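Long-range contacts in beta-galactosidase (Geobacillus stearothermophilus, PDB 4OIF), which probably hydrolyses terminal non-reducing beta-D-galactose residues from beta-D-galactosides, as a zinc-binding, trimeric member of glycoside hydrolase family 42: residues 83-88 with 150-155; 132-137 with 240-245; 411-416 with 452-457; 468-473 with 614-619. All blocks are in the same frame, centred on the assembly; numbering follows the deposited sequence. Where two conformers were deposited one is given.

Overall arrangement
Interactions 1 and 2 belong to the TIM-barrel part of the chain; interactions 3 and 4 come later, in the trimerisation domain. In the barrel, strands 83-87 and 150-154 are neighbours in the inner wall, and helices 127-144 and 218-246 meet over them. The two contacts alternate along the chain, touch, and have centres 13 Å apart. Interactions 3 and 4 lie only 6 Å apart between centres and share one sheet, where strand 413-416 runs between 456-459 and 470-473. The two pairs sit in separate parts of the chain, at least about 20 Å apart by nearest atoms, though R311 reaches from the barrel to D457 of interaction 3.

Interaction 1: residues 83-88 with 150-155; sequences RVILAT and LLMWHV
L86 and W153 lie side by side where two parallel strands meet, their side chains leaving the same face of the sheet. From CB outward, W153 runs along L86. Its CB stays 4.1 Å from L86 O, and a first torsion of -70° sets CG beside the backbone N. CE3 then passes 3.4 Å from L86 O, CZ3 packs on L86 CD2 at 3.6 Å, and CH2 still reaches that methyl. On the pyrrole side NE1 is hydrogen-bonded to T247. With an alanine here, L86 CD2 is likely to lose the ring it packs on and T247 the NE1 donor. On the opposite face of the sheet, I85 CD1 meets M152 CE at 3.5 Å, while I85 CG2 and A87 CB both rest on CB of H154.

The backbones are joined by four bonds. H154 N to L86 O is the straightest (2.8 Å, 162° at the hydrogen), and L151 N gives another to V84 O. V84 pairs with L150 but L86 with W153, so 150-154 carries one extra residue, a beta bulge. There L151 turns toward the neighbouring strand and sets CD1 over one face of the R83 guanidinium, 3.6 Å from NH2. Beyond the strand end, T88 OG1 bonds S156 and E239. H154 lies beside N157, a predicted substrate ligand, and near E322, the predicted nucleophile: adjacent inner strands of a TIM barrel, leading toward its active site.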
loop_
_atom_site.group_PDB
_atom_site.type_symbol
_atom_site.label_atom_id
_atom_site.label_comp_id
_atom_site.label_asym_id
_atom_site.label_seq_id
_atom_site.Cartn_x
_atom_site.Cartn_y
_atom_site.Cartn_z
ATOM N N ARG A 83 -9.316 12.179 44.545
ATOM C CA ARG A 83 -8.446 13.271 44.125
ATOM C C ARG A 83 -8.615 13.551 42.631
ATOM O O ARG A 83 -9.070 12.698 41.855
ATOM C CB ARG A 83 -6.970 12.971 44.441
ATOM C CG ARG A 83 -6.660 12.520 45.881
ATOM C CD ARG A 83 -6.972 13.560 46.949
ATOM N NE ARG A 83 -6.057 14.684 46.870
ATOM C CZ ARG A 83 -4.903 14.758 47.529
ATOM N NH1 ARG A 83 -4.529 13.763 48.327
ATOM N NH2 ARG A 83 -4.125 15.830 47.386
ATOM N N VAL A 84 -8.248 14.763 42.236
ATOM C CA VAL A 84 -8.295 15.145 40.837
ATOM C C VAL A 84 -6.903 15.417 40.274
ATOM O O VAL A 84 -6.136 16.194 40.843
ATOM C CB VAL A 84 -9.158 16.396 40.621
ATOM C CG1 VAL A 84 -9.126 16.799 39.135
ATOM C CG2 VAL A 84 -10.582 16.157 41.119
ATOM N N ILE A 85 -6.574 14.735 39.179
ATOM C CA ILE A 85 -5.493 15.141 38.289
ATOM C C ILE A 85 -6.101 16.098 37.269
ATOM O O ILE A 85 -6.865 15.677 36.399
ATOM C CB ILE A 85 -4.838 13.940 37.571
ATOM C CG1 ILE A 85 -4.173 13.010 38.582
ATOM C CG2 ILE A 85 -3.807 14.406 36.540
ATOM C CD1 ILE A 85 -3.714 11.699 37.975
ATOM N N LEU A 86 -5.797 17.387 37.392
ATOM C CA LEU A 86 -6.393 18.371 36.502
ATOM C C LEU A 86 -5.535 18.519 35.261
ATOM O O LEU A 86 -4.331 18.752 35.344
ATOM C CB LEU A 86 -6.560 19.721 37.199
ATOM C CG LEU A 86 -7.321 20.795 36.413
ATOM C CD1 LEU A 86 -8.639 20.258 35.905
ATOM C CD2 LEU A 86 -7.559 22.025 37.261
ATOM N N ALA A 87 -6.162 18.362 34.107
ATOM C CA ALA A 87 -5.457 18.507 32.853
ATOM C C ALA A 87 -5.684 19.883 32.263
ATOM O O ALA A 87 -6.756 20.473 32.443
ATOM C CB ALA A 87 -5.901 17.440 31.865
ATOM N N THR A 88 -4.674 20.392 31.560
ATOM C CA THR A 88 -4.876 21.546 30.695
ATOM C C THR A 88 -5.436 21.064 29.351
ATOM O O THR A 88 -5.119 19.971 28.896
ATOM C CB THR A 88 -3.595 22.328 30.493
ATOM O OG1 THR A 88 -2.671 21.549 29.721
ATOM C CG2 THR A 88 -2.984 22.668 31.856
ATOM N N LEU A 150 -7.047 18.695 44.427
ATOM C CA LEU A 150 -6.055 18.828 43.359
ATOM C C LEU A 150 -4.791 18.058 43.687
ATOM O O LEU A 150 -4.208 18.242 44.748
ATOM C CB LEU A 150 -5.711 20.295 43.092
ATOM C CG LEU A 150 -4.715 20.459 41.936
ATOM C CD1 LEU A 150 -5.266 19.795 40.696
ATOM C CD2 LEU A 150 -4.379 21.928 41.661
ATOM N N LEU A 151 -4.363 17.201 42.770
ATOM C CA LEU A 151 -3.203 16.355 43.030
ATOM C C LEU A 151 -2.006 16.660 42.144
ATOM O O LEU A 151 -0.868 16.731 42.606
ATOM C CB LEU A 151 -3.563 14.882 42.854
ATOM C CG LEU A 151 -2.451 13.956 43.339
ATOM C CD1 LEU A 151 -2.383 13.994 44.861
ATOM C CD2 LEU A 151 -2.633 12.530 42.834
ATOM N N MET A 152 -2.278 16.831 40.863
ATOM C CA MET A 152 -1.225 16.925 39.866
ATOM C C MET A 152 -1.766 17.581 38.596
ATOM O O MET A 152 -2.969 17.537 38.326
ATOM C CB MET A 152 -0.667 15.522 39.581
ATOM C CG MET A 152 0.524 15.426 38.633
ATOM S SD MET A 152 1.148 13.712 38.557
ATOM C CE MET A 152 -0.367 12.810 38.263
ATOM N N TRP A 153 -0.882 18.214 37.836
ATOM C CA TRP A 153 -1.248 18.754 36.546
ATOM C C TRP A 153 -0.928 17.731 35.453
ATOM O O TRP A 153 0.141 17.113 35.456
ATOM C CB TRP A 153 -0.516 20.065 36.280
ATOM C CG TRP A 153 -0.971 21.212 37.127
ATOM C CD1 TRP A 153 -0.325 21.747 38.198
ATOM C CD2 TRP A 153 -2.165 21.978 36.954
ATOM N NE1 TRP A 153 -1.042 22.794 38.710
ATOM C CE2 TRP A 153 -2.180 22.956 37.964
ATOM C CE3 TRP A 153 -3.227 21.931 36.043
ATOM C CZ2 TRP A 153 -3.217 23.875 38.095
ATOM C CZ3 TRP A 153 -4.249 22.842 36.168
ATOM C CH2 TRP A 153 -4.239 23.804 37.185
ATOM N N HIS A 154 -1.872 17.576 34.526
ATOM C CA HIS A 154 -1.756 16.709 33.361
ATOM C C HIS A 154 -1.680 17.641 32.147
ATOM O O HIS A 154 -2.695 18.019 31.576
ATOM C CB HIS A 154 -2.964 15.746 33.330
ATOM C CG HIS A 154 -3.050 14.843 32.132
ATOM N ND1 HIS A 154 -3.036 15.305 30.830
ATOM C CD2 HIS A 154 -3.267 13.506 32.050
ATOM C CE1 HIS A 154 -3.188 14.285 30.001
ATOM N NE2 HIS A 154 -3.340 13.184 30.716
ATOM N N VAL A 155 -0.479 18.058 31.774
ATOM C CA VAL A 155 -0.374 19.137 30.803
ATOM C C VAL A 155 -0.571 18.644 29.378
ATOM O O VAL A 155 0.212 17.833 28.863
ATOM C CB VAL A 155 0.964 19.864 30.922
ATOM C CG1 VAL A 155 1.034 21.026 29.941
ATOM C CG2 VAL A 155 1.110 20.382 32.319
#

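Interaction 2: residues 132-137 with 240-245; sequences KTQHIN and IVPLRE
The carboxamide of Q134 lies flat beneath V241: CB of the valine stands almost straight above the amide nitrogen NE2, 3.7 Å away, and the CG2 methyl leans over the same side at 3.8 Å. That nitrogen is hydrogen-bonded to N238 O, one turn back on the partner helix, which fixes the rotation of the amide under the valine. The carboxamide of N137 behaves differently. Its ND2 is spoken for by E239, and toward helix 218-246 it is CB that makes the contact, 3.9 Å from P242 CG and 4.0 Å from L243 CD1.

These are two helices of the outer layer of the TIM barrel: helix 127-144 precedes strand 150-154, and helix 218-246 follows it. Their short segments run nearly parallel, 26° apart, with axes 8.3 Å from each other.

P242 packs against both Q134 and N137. Its CD meets Q134 CG at 3.7 Å and its CG touches Q134 O. Q134 can flank the ring in this way because CG is anti to the backbone N (chi1 -166°) and the chain runs on extended to the amide. P242 has no N-H to give and L243 N also makes no bond to the turn before, and the helix is kinked there. L243 packs inward as well, against I252 of strand 252-259.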
loop_
_atom_site.group_PDB
_atom_site.type_symbol
_atom_site.label_atom_id
_atom_site.label_comp_id
_atom_site.label_asym_id
_atom_site.label_seq_id
_atom_site.Cartn_x
_atom_site.Cartn_y
_atom_site.Cartn_z
ATOM N N LYS A 132 -3.496 31.689 24.191
ATOM C CA LYS A 132 -4.805 31.227 24.635
ATOM C C LYS A 132 -4.683 30.023 25.577
ATOM O O LYS A 132 -5.399 29.959 26.606
ATOM C CB LYS A 132 -5.688 30.897 23.435
ATOM C CG LYS A 132 -6.042 32.119 22.578
ATOM C CD LYS A 132 -7.538 32.408 22.585
ATOM C CE LYS A 132 -7.864 33.725 21.877
ATOM N NZ LYS A 132 -7.413 34.949 22.629
ATOM N N THR A 133 -3.772 29.097 25.264
ATOM C CA THR A 133 -3.594 27.954 26.145
ATOM C C THR A 133 -2.978 28.406 27.464
ATOM O O THR A 133 -3.420 27.983 28.537
ATOM C CB THR A 133 -2.728 26.848 25.509
ATOM O OG1 THR A 133 -1.441 27.372 25.177
ATOM C CG2 THR A 133 -3.399 26.296 24.254
ATOM N N GLN A 134 -1.972 29.277 27.408
ATOM C CA GLN A 134 -1.425 29.759 28.667
ATOM C C GLN A 134 -2.489 30.460 29.504
ATOM O O GLN A 134 -2.525 30.305 30.718
ATOM C CB GLN A 134 -0.252 30.700 28.455
ATOM C CG GLN A 134 0.508 30.928 29.757
ATOM C CD GLN A 134 1.541 32.029 29.678
ATOM O OE1 GLN A 134 1.255 33.186 29.986
ATOM N NE2 GLN A 134 2.757 31.670 29.292
ATOM N N HIS A 135 -3.375 31.213 28.860
ATOM C CA HIS A 135 -4.377 31.972 29.603
ATOM C C HIS A 135 -5.424 31.076 30.268
ATOM O O HIS A 135 -5.757 31.246 31.453
ATOM C CB HIS A 135 -5.076 32.974 28.695
ATOM C CG HIS A 135 -6.114 33.786 29.401
ATOM N ND1 HIS A 135 -5.817 34.601 30.474
ATOM C CD2 HIS A 135 -7.454 33.879 29.218
ATOM C CE1 HIS A 135 -6.924 35.174 30.908
ATOM N NE2 HIS A 135 -7.932 34.755 30.161
ATOM N N ILE A 136 -5.965 30.124 29.517
ATOM C CA ILE A 136 -6.915 29.234 30.156
ATOM C C ILE A 136 -6.215 28.383 31.244
ATOM O O ILE A 136 -6.803 28.081 32.291
ATOM C CB ILE A 136 -7.634 28.355 29.130
ATOM C CG1 ILE A 136 -8.828 27.667 29.786
ATOM C CG2 ILE A 136 -6.689 27.357 28.478
ATOM C CD1 ILE A 136 -9.821 27.154 28.789
ATOM N N ASN A 137 -4.951 28.032 31.034
ATOM C CA ASN A 137 -4.221 27.359 32.094
ATOM C C ASN A 137 -4.194 28.232 33.333
ATOM O O ASN A 137 -4.424 27.758 34.454
ATOM C CB ASN A 137 -2.812 27.016 31.648
ATOM C CG ASN A 137 -2.796 25.925 30.613
ATOM O OD1 ASN A 137 -3.845 25.516 30.123
ATOM N ND2 ASN A 137 -1.614 25.453 30.264
ATOM N N ILE A 240 2.984 25.838 31.070
ATOM C CA ILE A 240 3.071 25.661 32.507
ATOM C C ILE A 240 3.506 26.895 33.272
ATOM O O ILE A 240 3.540 26.856 34.500
ATOM C CB ILE A 240 4.030 24.544 32.877
ATOM C CG1 ILE A 240 5.464 24.957 32.530
ATOM C CG2 ILE A 240 3.607 23.237 32.198
ATOM C CD1 ILE A 240 6.538 23.975 32.992
ATOM N N VAL A 241 3.855 27.980 32.581
ATOM C CA VAL A 241 4.186 29.203 33.336
ATOM C C VAL A 241 3.229 29.528 34.527
ATOM O O VAL A 241 3.683 29.664 35.678
ATOM C CB VAL A 241 4.261 30.430 32.404
ATOM C CG1 VAL A 241 4.217 31.720 33.222
ATOM C CG2 VAL A 241 5.526 30.362 31.574
ATOM N N PRO A 242 1.907 29.610 34.277
ATOM C CA PRO A 242 1.035 29.964 35.410
ATOM C C PRO A 242 0.887 28.832 36.420
ATOM O O PRO A 242 0.552 29.052 37.583
ATOM C CB PRO A 242 -0.306 30.256 34.741
ATOM C CG PRO A 242 -0.301 29.383 33.525
ATOM C CD PRO A 242 1.132 29.379 33.042
ATOM N N LEU A 243 1.125 27.613 35.968
ATOM C CA LEU A 243 1.080 26.483 36.869
ATOM C C LEU A 243 2.226 26.597 37.876
ATOM O O LEU A 243 2.063 26.296 39.052
ATOM C CB LEU A 243 1.149 25.170 36.087
ATOM C CG LEU A 243 -0.163 24.577 35.567
ATOM C CD1 LEU A 243 -1.082 25.602 34.912
ATOM C CD2 LEU A 243 0.144 23.446 34.605
ATOM N N ARG A 244 3.383 27.054 37.423
ATOM C CA ARG A 244 4.500 27.239 38.341
ATOM C C ARG A 244 4.265 28.444 39.233
ATOM O O ARG A 244 4.557 28.399 40.434
ATOM C CB ARG A 244 5.817 27.411 37.594
ATOM C CG ARG A 244 6.278 26.176 36.836
ATOM C CD ARG A 244 6.341 24.955 37.734
ATOM N NE ARG A 244 7.272 23.957 37.208
ATOM C CZ ARG A 244 7.339 22.701 37.635
ATOM N NH1 ARG A 244 6.522 22.265 38.594
ATOM N NH2 ARG A 244 8.213 21.875 37.087
ATOM N N GLU A 245 3.755 29.529 38.650
ATOM C CA GLU A 245 3.515 30.719 39.462
ATOM C C GLU A 245 2.518 30.447 40.583
ATOM O O GLU A 245 2.778 30.734 41.748
ATOM C CB GLU A 245 2.996 31.878 38.612
ATOM C CG GLU A 245 4.040 32.554 37.755
ATOM C CD GLU A 245 3.468 33.712 36.952
ATOM O OE1 GLU A 245 2.360 34.204 37.300
ATOM O OE2 GLU A 245 4.134 34.119 35.972
#

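Interaction 3: residues 411-416 with 452-457; sequences AEVAIL and RDIPVD
V413 and V456 meet on one face of the sheet, and I415 and I454 join them there. The valines touch loosely, V413 CB against V456 CG2 at 4.2 Å. The two isoleucines meet them at a slant, one on each valine: I454 CG2 beside V413 CG2, and I415 CG1 4.0 Å from V456 CG1. I415 turns its CG1 branch beside its backbone N (chi1 -62°), which leaves that branch, rather than CG2, against the valine. F449 and Y446 of helix 438-451 cover this face.

The strands form a beta-alpha-beta crossover: 413-416 leads through helices 419-427 and 438-451 back to 456-459, which lies parallel beside it at the edge of the sheet in the trimerisation domain. Helix 438-451 ends in a Schellman motif at D453, just before the chain enters the strand. D457 N bonds V413 O at 2.9 Å, and I415 N bonds D457 O at the same length, with N-H angles near 160°.

A411 and D457 make a different kind of meeting. The A411 methyl sits 3.5 Å from P455 O and 3.6 Å from D457 OD1. One water accepts from A411 N and donates to D457 OD2 (2.7 Å); another donates to P455 O, while its approach to E412 N is doubtfully short. The D457 carboxylate is gripped further by a salt bridge of OD1 to R311 and by bonds of OD2 to Y468 and Q315. R311 comes from helix 296-312 of the barrel part.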
loop_
_atom_site.group_PDB
_atom_site.type_symbol
_atom_site.label_atom_id
_atom_site.label_comp_id
_atom_site.label_asym_id
_atom_site.label_seq_id
_atom_site.Cartn_x
_atom_site.Cartn_y
_atom_site.Cartn_z
ATOM N N ALA A 411 19.126 -0.992 39.850
ATOM C CA ALA A 411 19.557 -2.097 39.015
ATOM C C ALA A 411 21.065 -2.032 38.832
ATOM O O ALA A 411 21.648 -0.951 38.830
ATOM C CB ALA A 411 18.834 -2.059 37.655
ATOM N N GLU A 412 21.694 -3.194 38.691
ATOM C CA GLU A 412 23.124 -3.265 38.400
ATOM C C GLU A 412 23.385 -3.410 36.912
ATOM O O GLU A 412 24.538 -3.466 36.477
ATOM C CB GLU A 412 23.756 -4.433 39.135
ATOM C CG GLU A 412 23.539 -4.387 40.620
ATOM C CD GLU A 412 24.160 -5.562 41.304
ATOM O OE1 GLU A 412 23.663 -6.687 41.097
ATOM O OE2 GLU A 412 25.153 -5.358 42.031
ATOM N N VAL A 413 22.301 -3.489 36.146
ATOM C CA VAL A 413 22.382 -3.684 34.709
ATOM C C VAL A 413 21.635 -2.577 33.993
ATOM O O VAL A 413 20.492 -2.247 34.330
ATOM C CB VAL A 413 21.812 -5.054 34.271
ATOM C CG1 VAL A 413 22.009 -5.258 32.786
ATOM C CG2 VAL A 413 22.490 -6.172 35.041
ATOM N N ALA A 414 22.302 -2.004 33.000
ATOM C CA ALA A 414 21.722 -0.940 32.214
ATOM C C ALA A 414 21.753 -1.300 30.735
ATOM O O ALA A 414 22.723 -1.881 30.260
ATOM C CB ALA A 414 22.462 0.365 32.470
ATOM N N ILE A 415 20.675 -0.972 30.025
ATOM C CA ILE A 415 20.647 -1.006 28.566
ATOM C C ILE A 415 20.541 0.432 28.018
ATOM O O ILE A 415 19.620 1.167 28.345
ATOM C CB ILE A 415 19.476 -1.849 28.044
ATOM C CG1 ILE A 415 19.616 -3.297 28.505
ATOM C CG2 ILE A 415 19.376 -1.746 26.516
ATOM C CD1 ILE A 415 18.515 -4.221 27.989
ATOM N N LEU A 416 21.495 0.837 27.199
ATOM C CA LEU A 416 21.530 2.195 26.695
ATOM C C LEU A 416 20.697 2.321 25.416
ATOM O O LEU A 416 20.884 1.576 24.455
ATOM C CB LEU A 416 22.980 2.629 26.459
ATOM C CG LEU A 416 23.266 3.985 25.813
ATOM C CD1 LEU A 416 22.731 5.108 26.644
ATOM C CD2 LEU A 416 24.771 4.148 25.593
ATOM N N ARG A 452 15.543 -14.064 33.928
ATOM C CA ARG A 452 16.225 -14.348 35.180
ATOM C C ARG A 452 15.789 -13.419 36.317
ATOM O O ARG A 452 16.310 -13.506 37.431
ATOM C CB ARG A 452 17.734 -14.228 34.990
ATOM C CG ARG A 452 18.342 -15.324 34.156
ATOM C CD ARG A 452 18.557 -16.566 34.979
ATOM N NE ARG A 452 19.365 -17.529 34.247
ATOM C CZ ARG A 452 18.950 -18.742 33.902
ATOM N NH1 ARG A 452 17.730 -19.145 34.235
ATOM N NH2 ARG A 452 19.760 -19.550 33.228
ATOM N N ASP A 453 14.864 -12.514 36.029
ATOM C CA ASP A 453 14.319 -11.632 37.054
ATOM C C ASP A 453 15.412 -10.719 37.583
ATOM O O ASP A 453 15.417 -10.325 38.748
ATOM C CB ASP A 453 13.688 -12.454 38.182
ATOM C CG ASP A 453 12.704 -13.477 37.659
ATOM O OD1 ASP A 453 11.917 -13.127 36.756
ATOM O OD2 ASP A 453 12.734 -14.636 38.117
ATOM N N ILE A 454 16.350 -10.388 36.712
ATOM C CA ILE A 454 17.412 -9.471 37.071
ATOM C C ILE A 454 16.995 -8.038 36.756
ATOM O O ILE A 454 16.623 -7.729 35.624
ATOM C CB ILE A 454 18.704 -9.831 36.346
ATOM C CG1 ILE A 454 19.176 -11.198 36.847
ATOM C CG2 ILE A 454 19.748 -8.762 36.577
ATOM C CD1 ILE A 454 20.566 -11.542 36.458
ATOM N N PRO A 455 17.024 -7.165 37.771
ATOM C CA PRO A 455 16.532 -5.801 37.571
ATOM C C PRO A 455 17.343 -5.109 36.488
ATOM O O PRO A 455 18.557 -5.301 36.423
ATOM C CB PRO A 455 16.735 -5.138 38.943
ATOM C CG PRO A 455 16.850 -6.271 39.903
ATOM C CD PRO A 455 17.515 -7.379 39.142
ATOM N N VAL A 456 16.670 -4.352 35.627
ATOM C CA VAL A 456 17.344 -3.630 34.560
ATOM C C VAL A 456 16.820 -2.201 34.474
ATOM O O VAL A 456 15.613 -1.970 34.542
ATOM C CB VAL A 456 17.165 -4.332 33.188
ATOM C CG1 VAL A 456 17.749 -3.481 32.068
ATOM C CG2 VAL A 456 17.824 -5.691 33.207
ATOM N N ASP A 457 17.740 -1.249 34.375
ATOM C CA ASP A 457 17.405 0.105 33.977
ATOM C C ASP A 457 17.623 0.219 32.474
ATOM O O ASP A 457 18.666 -0.203 31.965
ATOM C CB ASP A 457 18.276 1.133 34.707
ATOM C CG ASP A 457 17.790 1.439 36.114
ATOM O OD1 ASP A 457 16.842 0.789 36.602
ATOM O OD2 ASP A 457 18.378 2.335 36.739
HETATM O O HOH W 1 19.187 1.638 39.227
HETATM O O HOH W 2 20.437 -5.327 38.551
#

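Interaction 4: residues 468-473 with 614-619; sequences YKLLIA and LDLRPV
K469 and L614 carry most of this contact, which ties the start of strand 470-473, in the parallel part of the trimerisation-domain sheet, to the loop where helix 600-613 ends in a Schellman motif at D615. Extended past CG, the lysine chain brings NZ to the L614 carbonyl almost head-on: NZ to O is 2.8 Å, with a C=O...N angle of 172°. Accepting carbonyls at a helix end would be expected to suit an ammonium group, and E412 adds a salt bridge to the same nitrogen. Were the lysine replaced by an alanine, L614 O would probably be left without this donor and E412 without this countercharge.

Along the way the aliphatic part of K469 is used too. Its CD passes 3.9 Å from L616 CD2, the two side chains sliding past each other in opposite directions. L616 offers its other methyl to L470, crossing it at about a right angle, with CD1 3.9 Å from L470 CD2. F449 and V413 also pack on L616, on the face of the sheet that helix 438-451 covers. L614, with CG beside its own backbone N (chi1 -59°), lays CD1 over the start of the strand and the residue before it, 3.9 Å from L470 CB and 4.0 Å from K469 O.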
loop_
_atom_site.group_PDB
_atom_site.type_symbol
_atom_site.label_atom_id
_atom_site.label_comp_id
_atom_site.label_asym_id
_atom_site.label_seq_id
_atom_site.Cartn_x
_atom_site.Cartn_y
_atom_site.Cartn_z
ATOM N N TYR A 468 26.452 1.383 37.189
ATOM C CA TYR A 468 26.122 0.020 36.759
ATOM C C TYR A 468 27.356 -0.861 36.604
ATOM O O TYR A 468 28.452 -0.368 36.324
ATOM C CB TYR A 468 25.337 0.060 35.441
ATOM C CG TYR A 468 24.120 0.943 35.531
ATOM C CD1 TYR A 468 22.924 0.465 36.050
ATOM C CD2 TYR A 468 24.179 2.266 35.132
ATOM C CE1 TYR A 468 21.824 1.277 36.153
ATOM C CE2 TYR A 468 23.078 3.088 35.233
ATOM C CZ TYR A 468 21.906 2.590 35.744
ATOM O OH TYR A 468 20.817 3.426 35.846
ATOM N N LYS A 469 27.172 -2.163 36.801
ATOM C CA LYS A 469 28.238 -3.139 36.589
ATOM C C LYS A 469 28.336 -3.492 35.120
ATOM O O LYS A 469 29.415 -3.708 34.578
ATOM C CB LYS A 469 27.988 -4.422 37.376
ATOM C CG LYS A 469 28.052 -4.334 38.892
ATOM C CD LYS A 469 27.840 -5.739 39.447
ATOM C CE LYS A 469 28.086 -5.839 40.936
ATOM N NZ LYS A 469 27.609 -7.179 41.403
ATOM N N LEU A 470 27.171 -3.575 34.497
ATOM C CA LEU A 470 27.040 -4.056 33.145
ATOM C C LEU A 470 26.217 -3.062 32.361
ATOM O O LEU A 470 25.072 -2.777 32.727
ATOM C CB LEU A 470 26.389 -5.431 33.128
ATOM C CG LEU A 470 26.069 -6.012 31.751
ATOM C CD1 LEU A 470 27.312 -6.123 30.873
ATOM C CD2 LEU A 470 25.387 -7.360 31.888
ATOM N N LEU A 471 26.828 -2.508 31.317
ATOM C CA LEU A 471 26.172 -1.593 30.396
ATOM C C LEU A 471 26.106 -2.206 28.995
ATOM O O LEU A 471 27.125 -2.562 28.398
ATOM C CB LEU A 471 26.896 -0.247 30.353
ATOM C CG LEU A 471 26.286 0.755 29.365
ATOM C CD1 LEU A 471 24.821 0.991 29.686
ATOM C CD2 LEU A 471 27.044 2.064 29.368
ATOM N N ILE A 472 24.888 -2.324 28.484
ATOM C CA ILE A 472 24.619 -2.931 27.194
ATOM C C ILE A 472 24.144 -1.865 26.203
ATOM O O ILE A 472 23.068 -1.304 26.356
ATOM C CB ILE A 472 23.562 -4.057 27.341
ATOM C CG1 ILE A 472 24.099 -5.151 28.268
ATOM C CG2 ILE A 472 23.148 -4.631 25.983
ATOM C CD1 ILE A 472 23.054 -6.159 28.711
ATOM N N ALA A 473 24.958 -1.580 25.193
ATOM C CA ALA A 473 24.636 -0.550 24.203
ATOM C C ALA A 473 24.637 -1.106 22.779
ATOM O O ALA A 473 25.602 -0.930 22.042
ATOM C CB ALA A 473 25.623 0.601 24.309
ATOM N N LEU A 614 29.713 -11.335 37.101
ATOM C CA LEU A 614 29.487 -10.089 37.819
ATOM C C LEU A 614 28.573 -10.240 39.024
ATOM O O LEU A 614 28.219 -9.241 39.664
ATOM C CB LEU A 614 28.892 -9.045 36.880
ATOM C CG LEU A 614 29.753 -8.718 35.681
ATOM C CD1 LEU A 614 29.072 -7.636 34.869
ATOM C CD2 LEU A 614 31.111 -8.271 36.178
ATOM N N ASP A 615 28.187 -11.474 39.329
ATOM C CA ASP A 615 27.292 -11.725 40.453
ATOM C C ASP A 615 25.996 -10.919 40.318
ATOM O O ASP A 615 25.641 -10.137 41.197
ATOM C CB ASP A 615 27.993 -11.400 41.779
ATOM C CG ASP A 615 27.175 -11.816 42.995
ATOM O OD1 ASP A 615 26.469 -12.847 42.927
ATOM O OD2 ASP A 615 27.227 -11.100 44.016
ATOM N N LEU A 616 25.309 -11.109 39.195
ATOM C CA LEU A 616 24.039 -10.446 38.932
ATOM C C LEU A 616 22.896 -11.316 39.420
ATOM O O LEU A 616 22.717 -12.437 38.939
ATOM C CB LEU A 616 23.884 -10.152 37.440
ATOM C CG LEU A 616 25.044 -9.379 36.822
ATOM C CD1 LEU A 616 24.796 -9.163 35.342
ATOM C CD2 LEU A 616 25.266 -8.058 37.557
ATOM N N ARG A 617 22.125 -10.802 40.373
ATOM C CA ARG A 617 21.060 -11.579 41.000
ATOM C C ARG A 617 19.719 -10.860 40.963
ATOM O O ARG A 617 19.666 -9.641 40.799
ATOM C CB ARG A 617 21.425 -11.908 42.453
ATOM C CG ARG A 617 22.403 -13.064 42.571
ATOM C CD ARG A 617 22.581 -13.527 44.003
ATOM N NE ARG A 617 23.747 -12.933 44.656
ATOM C CZ ARG A 617 24.320 -13.433 45.750
ATOM N NH1 ARG A 617 23.841 -14.542 46.310
ATOM N NH2 ARG A 617 25.380 -12.833 46.283
ATOM N N PRO A 618 18.624 -11.617 41.095
ATOM C CA PRO A 618 17.339 -10.981 41.371
ATOM C C PRO A 618 17.317 -10.451 42.790
ATOM O O PRO A 618 18.205 -10.774 43.583
ATOM C CB PRO A 618 16.340 -12.123 41.205
ATOM C CG PRO A 618 17.138 -13.347 41.466
ATOM C CD PRO A 618 18.485 -13.067 40.893
ATOM N N VAL A 619 16.310 -9.655 43.114
ATOM C CA VAL A 619 16.161 -9.168 44.471
ATOM C C VAL A 619 15.749 -10.330 45.380
ATOM O O VAL A 619 16.293 -10.507 46.455
ATOM C CB VAL A 619 15.138 -8.031 44.530
ATOM C CG1 VAL A 619 14.670 -7.797 45.955
ATOM C CG2 VAL A 619 15.726 -6.767 43.917
#